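Local coordinates for protein anaerobically-induced outer membrane porin OprE (Pseudomonas aeruginosa, PDB 4FRX) that probably acts as a porin, a beta-barrel channel of the outer membrane through which small solutes are thought to pass, at residues 64-72 with 91-102; 173-181 with 189-197. All coordinates share one frame; numbering follows the deposited sequence.

How the interactions relate
Both contacts join neighbouring parts of the OprD-family barrel chain where it folds back on itself after a loop. Interaction 1 ties the end region of strand 59-71 to Phe91 and residues 99-102 on the way into strand 102-114; interaction 2 joins residues 176-178 to residues 190-193 and the start of strand 195-203. They follow one another along the sequence and do not touch: their centres are about 23 Å apart and their nearest atoms about 7 Å. The centre of interaction 1 lies about 22 Å from the centre of the chain, that of interaction 2 about 16 Å. The detergent C8E rests on residues 66-68 of interaction 1, away from its Arg71 bonds.

Interaction 1 of 2, residues 64-72 with 91-102; sequences ALGLLGVRL and FPLESNGEPVHD. With C8E ((hydroxyethyloxy)tri(ethyloxy)octane), chain D.
An antiparallel backbone pairing, reinforced by the Arg71 side chain, joins strand 59-71 to the loop entering strand 102-114 of the beta-barrel. Arg71, near the end of strand 59-71, gives a nearly straight hydrogen bond from its backbone N to His101 O (2.9 Å, 172°). Next to it, Val70 and Asp102 form a non-hydrogen-bonded pair, where Asp102 CA comes 3.1 Å from Gly69 O in a C-H...O contact. The side chain of Arg71 leaves with CG anti to the backbone N (chi1 -172°), then bends at chi3, which brings NE to the carbonyls of Pro99 and Val100. Arg71 NE donates to Val100 O at 2.9 Å; the acceptor lies in the guanidinium plane, but the donor stands above the carbonyl plane. Arg71 NH2 adds a weak bond to Pro99 O, and Pro99 CB packs 3.6 Å from Arg71 NE. The aliphatic root of the same side chain lies over one face of the Phe91 ring, a CH-pi contact with Arg71 CB 3.8 Å from the ring centroid, while the guanidinium stands almost perpendicular to the ring. Gly69 C meets the ring edge. Farther up the strand, C8E passes across Gly66 and Leu67, its C3 3.9 Å from Leu68 CB. Strand 59-71 runs between strands 37-50 and 102-114, and Phe91 also meets Phe103 and Leu138.

Interaction 2 of 2, residues 173-181 with 189-197; sequences DNRSLSIAG and SRDSNKFYY
Ser178 OG, turned anti to its own N (chi1 -170°), reaches Arg190 O, and Asp191 CG, held between N and carbonyl carbon (chi1 48°), lies against Ser176 CB at 3.5 Å. The serine hydroxyl donates nearly along the C=O axis (Ser178 OG to Arg190 O, 2.8 Å). Beside these contacts the backbones form a single antiparallel hydrogen-bonded bridge: Leu177 N binds Ser192 O at 2.8 Å, and Ser192 N binds Leu177 O at the same length. Leu177 O also has Asp191 CB 3.1 Å away. A water donates to Asp191 OD1 (3.0 Å) and is weakly bonded to Ser176 OG, linking the two side chains; Asp191 OD2 instead makes a salt bridge to Arg315, which also bonds Ser176 O and so joins both segments. On the apolar side, Leu177 CD1 meets Phe195 CB at 3.6 Å, the two side chains crossing at about a right angle, with Leu217 packing on Leu177. Ser192 OG is bonded to Asp218 O. A single two-bond antiparallel bridge of this kind joins successive parts of the chain leading into strand 195-203 of the OprD-family beta-barrel.

Interaction 1 of 2, residues 64-72 with 91-102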
ATOM      1  N   ALA A  64     -10.277  10.131  15.372  1.00 11.63           N
ATOM      2  CA  ALA A  64     -11.263  10.349  14.316  1.00 12.98           C
ATOM      3  C   ALA A  64     -10.532  10.741  13.040  1.00 15.03           C
ATOM      4  O   ALA A  64      -9.563  11.501  13.070  1.00 12.83           O
ATOM      5  CB  ALA A  64     -12.260  11.446  14.715  1.00  9.82           C
ATOM      6  N   LEU A  65     -10.984  10.189  11.924  1.00 14.17           N
ATOM      7  CA  LEU A  65     -10.417  10.515  10.627  1.00 12.73           C
ATOM      8  C   LEU A  65     -11.542  10.977   9.704  1.00  9.99           C
ATOM      9  O   LEU A  65     -12.398  10.187   9.317  1.00 11.44           O
ATOM     10  CB  LEU A  65      -9.699   9.299  10.034  1.00 11.62           C
ATOM     11  CG  LEU A  65      -9.164   9.539   8.622  1.00  7.98           C
ATOM     12  CD1 LEU A  65      -8.067  10.600   8.651  1.00 13.37           C
ATOM     13  CD2 LEU A  65      -8.689   8.260   7.961  1.00  8.51           C
ATOM     14  N   GLY A  66     -11.554  12.271   9.388  1.00  9.39           N
ATOM     15  CA  GLY A  66     -12.561  12.845   8.507  1.00 13.51           C
ATOM     16  C   GLY A  66     -11.975  13.043   7.126  1.00 12.15           C
ATOM     17  O   GLY A  66     -10.898  13.607   6.993  1.00 11.84           O
ATOM     18  N   LEU A  67     -12.676  12.563   6.102  1.00  8.34           N
ATOM     19  CA  LEU A  67     -12.184  12.630   4.737  1.00  5.61           C
ATOM     20  C   LEU A  67     -13.224  13.296   3.835  1.00 11.12           C
ATOM     21  O   LEU A  67     -14.387  12.916   3.872  1.00 12.14           O
ATOM     22  CB  LEU A  67     -11.918  11.209   4.220  1.00 11.14           C
ATOM     23  CG  LEU A  67     -10.957  10.306   5.003  1.00  5.06           C
ATOM     24  CD1 LEU A  67     -10.750   8.982   4.259  1.00  6.35           C
ATOM     25  CD2 LEU A  67      -9.642  11.005   5.182  1.00  7.14           C
ATOM     26  N   LEU A  68     -12.818  14.277   3.034  1.00  9.43           N
ATOM     27  CA  LEU A  68     -13.743  14.943   2.115  1.00  7.96           C
ATOM     28  C   LEU A  68     -13.061  15.177   0.783  1.00  9.42           C
ATOM     29  O   LEU A  68     -11.935  15.663   0.739  1.00  9.99           O
ATOM     30  CB  LEU A  68     -14.201  16.292   2.683  1.00 13.25           C
ATOM     31  CG  LEU A  68     -14.967  17.212   1.717  1.00 13.78           C
ATOM     32  CD1 LEU A  68     -16.339  16.653   1.348  1.00 10.53           C
ATOM     33  CD2 LEU A  68     -15.099  18.600   2.326  1.00 10.68           C
ATOM     34  N   GLY A  69     -13.732  14.812  -0.304  1.00 10.88           N
ATOM     35  CA  GLY A  69     -13.197  15.029  -1.636  1.00 12.50           C
ATOM     36  C   GLY A  69     -14.214  15.785  -2.468  1.00 11.56           C
ATOM     37  O   GLY A  69     -15.383  15.431  -2.475  1.00 12.92           O
ATOM     38  N   VAL A  70     -13.768  16.831  -3.157  1.00 12.36           N
ATOM     39  CA  VAL A  70     -14.658  17.655  -3.960  1.00 11.60           C
ATOM     40  C   VAL A  70     -14.151  17.667  -5.396  1.00 11.89           C
ATOM     41  O   VAL A  70     -12.975  17.956  -5.628  1.00 15.12           O
ATOM     42  CB  VAL A  70     -14.696  19.115  -3.425  1.00 13.25           C
ATOM     43  CG1 VAL A  70     -15.662  19.956  -4.252  1.00 13.05           C
ATOM     44  CG2 VAL A  70     -15.081  19.143  -1.945  1.00 15.98           C
ATOM     45  N   ARG A  71     -15.019  17.341  -6.356  1.00 13.11           N
ATOM     46  CA  ARG A  71     -14.603  17.255  -7.762  1.00 15.57           C
ATOM     47  C   ARG A  71     -14.416  18.639  -8.390  1.00 22.31           C
ATOM     48  O   ARG A  71     -15.245  19.523  -8.204  1.00 17.30           O
ATOM     49  CB  ARG A  71     -15.588  16.407  -8.582  1.00 17.54           C
ATOM     50  CG  ARG A  71     -15.099  16.136 -10.004  1.00 19.71           C
ATOM     51  CD  ARG A  71     -15.916  15.062 -10.717  1.00 21.59           C
ATOM     52  NE  ARG A  71     -17.346  15.246 -10.509  1.00 21.42           N
ATOM     53  CZ  ARG A  71     -18.104  16.089 -11.204  1.00 29.69           C
ATOM     54  NH1 ARG A  71     -17.571  16.831 -12.164  1.00 31.51           N
ATOM     55  NH2 ARG A  71     -19.399  16.189 -10.932  1.00 28.14           N
ATOM     56  N   LEU A  72     -13.326  18.827  -9.127  1.00 18.84           N
ATOM     57  CA  LEU A  72     -13.028  20.134  -9.710  1.00 19.76           C
ATOM     58  C   LEU A  72     -13.237  20.164 -11.230  1.00 25.35           C
ATOM     59  O   LEU A  72     -13.155  19.129 -11.896  1.00 30.49           O
ATOM     60  CB  LEU A  72     -11.595  20.553  -9.370  1.00 17.87           C
ATOM     61  CG  LEU A  72     -11.203  20.598  -7.887  1.00 20.13           C
ATOM     62  CD1 LEU A  72      -9.767  21.061  -7.730  1.00 18.64           C
ATOM     63  CD2 LEU A  72     -12.152  21.497  -7.094  1.00 17.06           C
ATOM     64  N   PHE A  91     -13.170   9.460  -7.823  1.00 14.04           N
ATOM     65  CA  PHE A  91     -14.511   9.739  -7.273  1.00 17.46           C
ATOM     66  C   PHE A  91     -15.506   8.598  -7.473  1.00 20.23           C
ATOM     67  O   PHE A  91     -15.500   7.948  -8.513  1.00 19.18           O
ATOM     68  CB  PHE A  91     -15.091  11.004  -7.935  1.00 17.38           C
ATOM     69  CG  PHE A  91     -14.387  12.259  -7.525  1.00 19.07           C
ATOM     70  CD1 PHE A  91     -14.731  12.892  -6.349  1.00 16.45           C
ATOM     71  CD2 PHE A  91     -13.360  12.780  -8.292  1.00 21.76           C
ATOM     72  CE1 PHE A  91     -14.065  14.026  -5.935  1.00 21.69           C
ATOM     73  CE2 PHE A  91     -12.697  13.925  -7.894  1.00 15.33           C
ATOM     74  CZ  PHE A  91     -13.044  14.539  -6.713  1.00 20.34           C
ATOM     75  N   PRO A  92     -16.386   8.368  -6.485  1.00 19.76           N
ATOM     76  CA  PRO A  92     -17.487   7.420  -6.695  1.00 20.46           C
ATOM     77  C   PRO A  92     -18.485   7.955  -7.728  1.00 20.26           C
ATOM     78  O   PRO A  92     -18.434   9.141  -8.056  1.00 16.82           O
ATOM     79  CB  PRO A  92     -18.148   7.330  -5.318  1.00 19.34           C
ATOM     80  CG  PRO A  92     -17.780   8.601  -4.628  1.00 20.22           C
ATOM     81  CD  PRO A  92     -16.427   9.001  -5.156  1.00 15.40           C
ATOM     82  N   LEU A  93     -19.364   7.089  -8.230  1.00 18.79           N
ATOM     83  CA  LEU A  93     -20.331   7.460  -9.260  1.00 25.51           C
ATOM     84  C   LEU A  93     -21.733   7.642  -8.687  1.00 31.07           C
ATOM     85  O   LEU A  93     -22.091   7.022  -7.680  1.00 25.62           O
ATOM     86  CB  LEU A  93     -20.396   6.386 -10.353  1.00 30.80           C
ATOM     87  CG  LEU A  93     -19.331   6.295 -11.455  1.00 39.22           C
ATOM     88  CD1 LEU A  93     -17.958   5.959 -10.908  1.00 38.89           C
ATOM     89  CD2 LEU A  93     -19.746   5.255 -12.490  1.00 38.42           C
ATOM     90  N   GLU A  94     -22.528   8.485  -9.340  1.00 31.23           N
ATOM     91  CA  GLU A  94     -23.943   8.605  -9.006  1.00 38.87           C
ATOM     92  C   GLU A  94     -24.667   7.398  -9.588  1.00 42.49           C
ATOM     93  O   GLU A  94     -24.104   6.672 -10.415  1.00 33.08           O
ATOM     94  CB  GLU A  94     -24.533   9.882  -9.611  1.00 41.90           C
ATOM     95  CG  GLU A  94     -23.739  11.149  -9.349  1.00 44.64           C
ATOM     96  CD  GLU A  94     -24.313  11.976  -8.216  1.00 51.08           C
ATOM     97  OE1 GLU A  94     -24.838  11.385  -7.248  1.00 50.24           O
ATOM     98  OE2 GLU A  94     -24.245  13.221  -8.298  1.00 56.82           O
ATOM     99  N   SER A  95     -25.917   7.192  -9.171  1.00 48.55           N
ATOM    100  CA  SER A  95     -26.769   6.166  -9.775  1.00 54.65           C
ATOM    101  C   SER A  95     -26.802   6.349 -11.295  1.00 54.23           C
ATOM    102  O   SER A  95     -26.899   5.379 -12.046  1.00 55.64           O
ATOM    103  CB  SER A  95     -28.184   6.224  -9.195  1.00 55.66           C
ATOM    104  N   ASN A  96     -26.724   7.610 -11.719  1.00 55.10           N
ATOM    105  CA  ASN A  96     -26.440   7.987 -13.101  1.00 60.17           C
ATOM    106  C   ASN A  96     -25.380   7.109 -13.738  1.00 62.34           C
ATOM    107  O   ASN A  96     -25.661   6.293 -14.613  1.00 66.65           O
ATOM    108  CB  ASN A  96     -25.893   9.417 -13.138  1.00 64.88           C
ATOM    109  CG  ASN A  96     -26.972  10.465 -13.054  1.00 68.72           C
ATOM    110  OD1 ASN A  96     -27.645  10.603 -12.032  1.00 70.70           O
ATOM    111  ND2 ASN A  96     -27.130  11.234 -14.126  1.00 69.45           N
ATOM    112  N   GLY A  97     -24.152   7.296 -13.266  1.00 58.01           N
ATOM    113  CA  GLY A  97     -22.962   6.744 -13.882  1.00 46.08           C
ATOM    114  C   GLY A  97     -21.931   7.856 -13.949  1.00 39.76           C
ATOM    115  O   GLY A  97     -20.780   7.645 -14.331  1.00 40.95           O
ATOM    116  N   GLU A  98     -22.364   9.058 -13.574  1.00 33.56           N
ATOM    117  CA  GLU A  98     -21.498  10.227 -13.551  1.00 35.98           C
ATOM    118  C   GLU A  98     -20.821  10.355 -12.184  1.00 32.01           C
ATOM    119  O   GLU A  98     -21.365   9.893 -11.176  1.00 27.21           O
ATOM    120  CB  GLU A  98     -22.310  11.489 -13.862  1.00 33.31           C
ATOM    121  N   PRO A  99     -19.650  10.981 -12.159  1.00 30.87           N
ATOM    122  CA  PRO A  99     -18.909  11.181 -10.910  1.00 27.61           C
ATOM    123  C   PRO A  99     -19.636  12.147  -9.983  1.00 27.13           C
ATOM    124  O   PRO A  99     -20.099  13.196 -10.429  1.00 24.00           O
ATOM    125  CB  PRO A  99     -17.588  11.803 -11.378  1.00 33.01           C
ATOM    126  CG  PRO A  99     -17.475  11.443 -12.822  1.00 35.01           C
ATOM    127  CD  PRO A  99     -18.881  11.419 -13.335  1.00 33.57           C
ATOM    128  N   VAL A 100     -19.735  11.792  -8.706  1.00 30.00           N
ATOM    129  CA  VAL A 100     -20.393  12.648  -7.728  1.00 30.00           C
ATOM    130  C   VAL A 100     -19.689  13.996  -7.629  1.00 30.00           C
ATOM    131  O   VAL A 100     -18.560  14.153  -8.090  1.00 30.00           O
ATOM    132  CB  VAL A 100     -20.426  11.993  -6.335  1.00 20.00           C
ATOM    133  CG1 VAL A 100     -21.176  10.672  -6.387  1.00 20.00           C
ATOM    134  CG2 VAL A 100     -19.013  11.793  -5.810  1.00 20.00           C
ATOM    135  N   HIS A 101     -20.365  14.966  -7.023  1.00 14.34           N
ATOM    136  CA  HIS A 101     -19.807  16.292  -6.838  1.00 21.24           C
ATOM    137  C   HIS A 101     -18.844  16.304  -5.685  1.00 13.83           C
ATOM    138  O   HIS A 101     -17.835  17.038  -5.697  1.00 12.13           O
ATOM    139  CB  HIS A 101     -20.928  17.302  -6.612  1.00 22.53           C
ATOM    140  CG  HIS A 101     -20.459  18.628  -6.060  1.00 29.36           C
ATOM    141  ND1 HIS A 101     -20.503  18.921  -4.748  1.00 26.19           N
ATOM    142  CD2 HIS A 101     -19.937  19.752  -6.696  1.00 36.23           C
ATOM    143  CE1 HIS A 101     -20.029  20.165  -4.551  1.00 27.99           C
ATOM    144  NE2 HIS A 101     -19.683  20.673  -5.744  1.00 29.51           N
ATOM    145  N   ASP A 102     -19.136  15.491  -4.677  1.00 15.65           N
ATOM    146  CA  ASP A 102     -18.309  15.403  -3.486  1.00 14.56           C
ATOM    147  C   ASP A 102     -18.600  14.100  -2.784  1.00 17.90           C
ATOM    148  O   ASP A 102     -19.659  13.500  -2.986  1.00 14.87           O
ATOM    149  CB  ASP A 102     -18.618  16.566  -2.539  1.00 14.25           C
ATOM    150  CG  ASP A 102     -20.088  16.638  -2.173  1.00 22.70           C
ATOM    151  OD1 ASP A 102     -20.863  17.258  -2.934  1.00 26.89           O
ATOM    152  OD2 ASP A 102     -20.471  16.063  -1.131  1.00 23.15           O
TER
HETATM  153  C1  C8E D 502     -12.516  18.306   6.529  1.00 20.52           C
HETATM  154  C2  C8E D 502     -12.962  16.860   6.723  1.00 18.97           C
HETATM  155  C3  C8E D 502     -14.472  16.754   6.554  1.00 19.81           C
HETATM  156  C4  C8E D 502     -14.960  15.316   6.656  1.00 20.14           C
HETATM  157  C5  C8E D 502     -16.475  15.261   6.477  1.00 22.64           C
HETATM  158  C6  C8E D 502     -17.121  14.058   7.161  1.00 21.91           C
HETATM  159  C7  C8E D 502     -18.631  14.138   6.961  1.00 24.52           C
HETATM  160  C8  C8E D 502     -19.362  13.058   7.747  1.00 34.19           C
HETATM  161  O9  C8E D 502     -19.921  12.115   6.862  1.00 35.99           O

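Interaction 2 of 2, residues 173-181 with 189-197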
ATOM      1  N   ASP A 173     -18.122   3.702   1.373  1.00 16.67           N
ATOM      2  CA  ASP A 173     -18.687   2.499   1.980  1.00 19.81           C
ATOM      3  C   ASP A 173     -17.645   1.461   2.369  1.00 20.51           C
ATOM      4  O   ASP A 173     -16.672   1.221   1.643  1.00 19.11           O
ATOM      5  CB  ASP A 173     -19.699   1.836   1.036  1.00 26.93           C
ATOM      6  CG  ASP A 173     -20.817   2.776   0.623  1.00 33.17           C
ATOM      7  OD1 ASP A 173     -21.557   3.241   1.513  1.00 32.14           O
ATOM      8  OD2 ASP A 173     -20.957   3.045  -0.589  1.00 40.70           O
ATOM      9  N   ASN A 174     -17.869   0.831   3.515  1.00 18.33           N
ATOM     10  CA  ASN A 174     -17.087  -0.333   3.900  1.00 14.77           C
ATOM     11  C   ASN A 174     -17.646  -1.583   3.239  1.00 19.36           C
ATOM     12  O   ASN A 174     -18.859  -1.789   3.203  1.00 17.26           O
ATOM     13  CB  ASN A 174     -17.081  -0.483   5.418  1.00 18.88           C
ATOM     14  CG  ASN A 174     -16.157   0.515   6.088  1.00 23.59           C
ATOM     15  OD1 ASN A 174     -16.595   1.383   6.839  1.00 32.86           O
ATOM     16  ND2 ASN A 174     -14.862   0.388   5.819  1.00 19.52           N
ATOM     17  N   ARG A 175     -16.753  -2.406   2.700  1.00 12.98           N
ATOM     18  CA  ARG A 175     -17.136  -3.645   2.033  1.00 12.78           C
ATOM     19  C   ARG A 175     -16.237  -4.767   2.522  1.00 16.11           C
ATOM     20  O   ARG A 175     -15.169  -4.510   3.077  1.00 13.30           O
ATOM     21  CB  ARG A 175     -16.977  -3.485   0.518  1.00 19.38           C
ATOM     22  CG  ARG A 175     -17.784  -2.341  -0.074  1.00 18.92           C
ATOM     23  CD  ARG A 175     -17.426  -2.129  -1.534  1.00 21.15           C
ATOM     24  NE  ARG A 175     -17.691  -3.323  -2.334  1.00 25.46           N
ATOM     25  CZ  ARG A 175     -17.325  -3.466  -3.604  1.00 29.41           C
ATOM     26  NH1 ARG A 175     -16.666  -2.489  -4.214  1.00 25.32           N
ATOM     27  NH2 ARG A 175     -17.605  -4.589  -4.260  1.00 25.31           N
ATOM     28  N   SER A 176     -16.661  -6.014   2.318  1.00  9.45           N
ATOM     29  CA  SER A 176     -15.837  -7.158   2.684  1.00 15.89           C
ATOM     30  C   SER A 176     -14.545  -7.248   1.864  1.00 11.27           C
ATOM     31  O   SER A 176     -14.396  -6.592   0.832  1.00 13.33           O
ATOM     32  CB  SER A 176     -16.658  -8.450   2.607  1.00 19.98           C
ATOM     33  OG  SER A 176     -17.610  -8.467   3.662  1.00 23.23           O
ATOM     34  N   LEU A 177     -13.595  -8.040   2.353  1.00 10.16           N
ATOM     35  CA  LEU A 177     -12.261  -8.124   1.739  1.00  8.43           C
ATOM     36  C   LEU A 177     -12.157  -9.169   0.619  1.00  9.23           C
ATOM     37  O   LEU A 177     -12.778 -10.222   0.678  1.00 12.27           O
ATOM     38  CB  LEU A 177     -11.221  -8.413   2.827  1.00  6.60           C
ATOM     39  CG  LEU A 177     -11.281  -7.477   4.040  1.00 13.94           C
ATOM     40  CD1 LEU A 177     -10.419  -7.982   5.184  1.00 15.15           C
ATOM     41  CD2 LEU A 177     -10.862  -6.069   3.644  1.00 14.66           C
ATOM     42  N   SER A 178     -11.356  -8.894  -0.403  1.00  7.24           N
ATOM     43  CA  SER A 178     -11.192  -9.879  -1.466  1.00  6.47           C
ATOM     44  C   SER A 178      -9.783  -9.769  -2.057  1.00 12.27           C
ATOM     45  O   SER A 178      -8.953  -9.007  -1.553  1.00 13.39           O
ATOM     46  CB  SER A 178     -12.280  -9.733  -2.544  1.00  9.07           C
ATOM     47  OG  SER A 178     -12.263 -10.829  -3.449  1.00 18.92           O
ATOM     48  N   ILE A 179      -9.520 -10.567  -3.089  1.00 11.24           N
ATOM     49  CA  ILE A 179      -8.238 -10.569  -3.786  1.00 13.04           C
ATOM     50  C   ILE A 179      -8.527 -10.593  -5.288  1.00 14.53           C
ATOM     51  O   ILE A 179      -9.660 -10.885  -5.686  1.00 12.93           O
ATOM     52  CB  ILE A 179      -7.368 -11.797  -3.395  1.00  7.54           C
ATOM     53  CG1 ILE A 179      -7.993 -13.099  -3.899  1.00 12.41           C
ATOM     54  CG2 ILE A 179      -7.136 -11.862  -1.868  1.00 12.20           C
ATOM     55  CD1 ILE A 179      -7.172 -14.339  -3.559  1.00 16.57           C
ATOM     56  N   ALA A 180      -7.523 -10.272  -6.107  1.00 10.91           N
ATOM     57  CA  ALA A 180      -7.651 -10.300  -7.571  1.00 13.36           C
ATOM     58  C   ALA A 180      -8.046 -11.693  -8.028  1.00 10.94           C
ATOM     59  O   ALA A 180      -7.475 -12.687  -7.562  1.00 10.47           O
ATOM     60  CB  ALA A 180      -6.327  -9.892  -8.243  1.00  8.24           C
ATOM     61  N   GLY A 181      -9.020 -11.759  -8.933  1.00 12.08           N
ATOM     62  CA  GLY A 181      -9.534 -13.027  -9.412  1.00 13.46           C
ATOM     63  C   GLY A 181     -10.914 -13.311  -8.857  1.00 13.74           C
ATOM     64  O   GLY A 181     -11.729 -13.958  -9.499  1.00 16.02           O
ATOM     65  N   SER A 189     -18.364 -12.620  -8.005  1.00 22.64           N
ATOM     66  CA  SER A 189     -17.341 -12.218  -7.042  1.00 22.81           C
ATOM     67  C   SER A 189     -17.574 -12.852  -5.677  1.00 19.23           C
ATOM     68  O   SER A 189     -18.706 -13.168  -5.300  1.00 16.28           O
ATOM     69  CB  SER A 189     -17.304 -10.697  -6.914  1.00 24.08           C
ATOM     70  OG  SER A 189     -18.535 -10.215  -6.410  1.00 28.98           O
ATOM     71  N   ARG A 190     -16.488 -13.050  -4.941  1.00 20.59           N
ATOM     72  CA  ARG A 190     -16.578 -13.595  -3.596  1.00 23.34           C
ATOM     73  C   ARG A 190     -15.649 -12.826  -2.682  1.00 21.79           C
ATOM     74  O   ARG A 190     -14.640 -12.267  -3.117  1.00 19.28           O
ATOM     75  CB  ARG A 190     -16.221 -15.082  -3.575  1.00 24.05           C
ATOM     76  CG  ARG A 190     -17.199 -15.968  -4.333  1.00 26.19           C
ATOM     77  CD  ARG A 190     -18.555 -16.042  -3.637  1.00 29.69           C
ATOM     78  NE  ARG A 190     -19.460 -16.994  -4.285  1.00 30.98           N
ATOM     79  CZ  ARG A 190     -20.333 -16.674  -5.235  1.00 35.23           C
ATOM     80  NH1 ARG A 190     -20.422 -15.420  -5.676  1.00 28.50           N
ATOM     81  NH2 ARG A 190     -21.117 -17.611  -5.754  1.00 34.76           N
ATOM     82  N   ASP A 191     -15.991 -12.787  -1.408  1.00 21.66           N
ATOM     83  CA  ASP A 191     -15.175 -12.037  -0.477  1.00 19.80           C
ATOM     84  C   ASP A 191     -15.179 -12.704   0.881  1.00 17.91           C
ATOM     85  O   ASP A 191     -15.755 -13.774   1.056  1.00 17.00           O
ATOM     86  CB  ASP A 191     -15.645 -10.580  -0.401  1.00 21.13           C
ATOM     87  CG  ASP A 191     -17.152 -10.451  -0.217  1.00 28.18           C
ATOM     88  OD1 ASP A 191     -17.748 -11.295   0.482  1.00 26.47           O
ATOM     89  OD2 ASP A 191     -17.740  -9.492  -0.767  1.00 27.86           O
ATOM     90  N   SER A 192     -14.512 -12.071   1.831  1.00 13.09           N
ATOM     91  CA  SER A 192     -14.393 -12.623   3.164  1.00 20.66           C
ATOM     92  C   SER A 192     -14.384 -11.487   4.161  1.00 16.97           C
ATOM     93  O   SER A 192     -13.852 -10.409   3.876  1.00 20.94           O
ATOM     94  CB  SER A 192     -13.093 -13.405   3.274  1.00 17.75           C
ATOM     95  OG  SER A 192     -12.879 -13.811   4.605  1.00 21.13           O
ATOM     96  N   ASN A 193     -14.967 -11.718   5.331  1.00 10.91           N
ATOM     97  CA  ASN A 193     -14.989 -10.680   6.352  1.00 20.25           C
ATOM     98  C   ASN A 193     -14.064 -10.972   7.531  1.00 17.01           C
ATOM     99  O   ASN A 193     -14.240 -10.417   8.613  1.00 16.55           O
ATOM    100  CB  ASN A 193     -16.423 -10.391   6.831  1.00 24.48           C
ATOM    101  CG  ASN A 193     -17.089 -11.602   7.462  1.00 28.56           C
ATOM    102  OD1 ASN A 193     -16.458 -12.636   7.678  1.00 33.78           O
ATOM    103  ND2 ASN A 193     -18.378 -11.479   7.749  1.00 38.75           N
ATOM    104  N   LYS A 194     -13.083 -11.851   7.320  1.00 17.78           N
ATOM    105  CA  LYS A 194     -12.075 -12.118   8.339  1.00 13.14           C
ATOM    106  C   LYS A 194     -10.650 -12.155   7.782  1.00 13.27           C
ATOM    107  O   LYS A 194     -10.300 -13.039   7.004  1.00 13.30           O
ATOM    108  CB  LYS A 194     -12.371 -13.429   9.080  1.00 17.36           C
ATOM    109  CG  LYS A 194     -13.656 -13.404   9.890  1.00 28.40           C
ATOM    110  CD  LYS A 194     -13.980 -14.777  10.468  1.00 36.89           C
ATOM    111  N   PHE A 195      -9.831 -11.195   8.199  1.00 11.68           N
ATOM    112  CA  PHE A 195      -8.402 -11.199   7.879  1.00  7.87           C
ATOM    113  C   PHE A 195      -7.616 -11.066   9.176  1.00 14.35           C
ATOM    114  O   PHE A 195      -7.753 -10.074   9.888  1.00 12.47           O
ATOM    115  CB  PHE A 195      -8.036 -10.062   6.910  1.00 12.40           C
ATOM    116  CG  PHE A 195      -6.549  -9.952   6.634  1.00 13.24           C
ATOM    117  CD1 PHE A 195      -5.931 -10.790   5.712  1.00  5.40           C
ATOM    118  CD2 PHE A 195      -5.770  -9.008   7.297  1.00 10.58           C
ATOM    119  CE1 PHE A 195      -4.545 -10.704   5.469  1.00  5.71           C
ATOM    120  CE2 PHE A 195      -4.402  -8.905   7.049  1.00 10.52           C
ATOM    121  CZ  PHE A 195      -3.791  -9.763   6.129  1.00 11.61           C
ATOM    122  N   TYR A 196      -6.791 -12.068   9.474  1.00 12.34           N
ATOM    123  CA  TYR A 196      -5.971 -12.068  10.682  1.00  9.98           C
ATOM    124  C   TYR A 196      -4.537 -11.814  10.319  1.00 10.32           C
ATOM    125  O   TYR A 196      -4.060 -12.316   9.303  1.00  9.83           O
ATOM    126  CB  TYR A 196      -6.033 -13.442  11.349  1.00 15.47           C
ATOM    127  CG  TYR A 196      -7.426 -13.933  11.584  1.00 18.66           C
ATOM    128  CD1 TYR A 196      -8.187 -13.428  12.621  1.00 21.96           C
ATOM    129  CD2 TYR A 196      -7.986 -14.913  10.768  1.00 18.11           C
ATOM    130  CE1 TYR A 196      -9.474 -13.884  12.848  1.00 34.35           C
ATOM    131  CE2 TYR A 196      -9.268 -15.366  10.981  1.00 32.22           C
ATOM    132  CZ  TYR A 196     -10.008 -14.855  12.022  1.00 33.83           C
ATOM    133  OH  TYR A 196     -11.286 -15.314  12.232  1.00 40.69           O
ATOM    134  N   TYR A 197      -3.836 -11.053  11.159  1.00  5.90           N
ATOM    135  CA  TYR A 197      -2.448 -10.749  10.899  1.00  6.74           C
ATOM    136  C   TYR A 197      -1.680 -10.595  12.202  1.00  9.24           C
ATOM    137  O   TYR A 197      -2.252 -10.266  13.231  1.00 10.64           O
ATOM    138  CB  TYR A 197      -2.296  -9.507  10.014  1.00  5.63           C
ATOM    139  CG  TYR A 197      -2.850  -8.214  10.611  1.00 10.03           C
ATOM    140  CD1 TYR A 197      -4.217  -7.939  10.569  1.00 10.69           C
ATOM    141  CD2 TYR A 197      -2.005  -7.272  11.195  1.00 14.88           C
ATOM    142  CE1 TYR A 197      -4.731  -6.759  11.082  1.00  8.66           C
ATOM    143  CE2 TYR A 197      -2.510  -6.081  11.726  1.00  9.48           C
ATOM    144  CZ  TYR A 197      -3.875  -5.835  11.672  1.00  8.66           C
ATOM    145  OH  TYR A 197      -4.391  -4.667  12.186  1.00 10.96           O
TER
HETATM  146  O   HOH W   1     -17.548 -11.666   3.500  1.00 30.71           O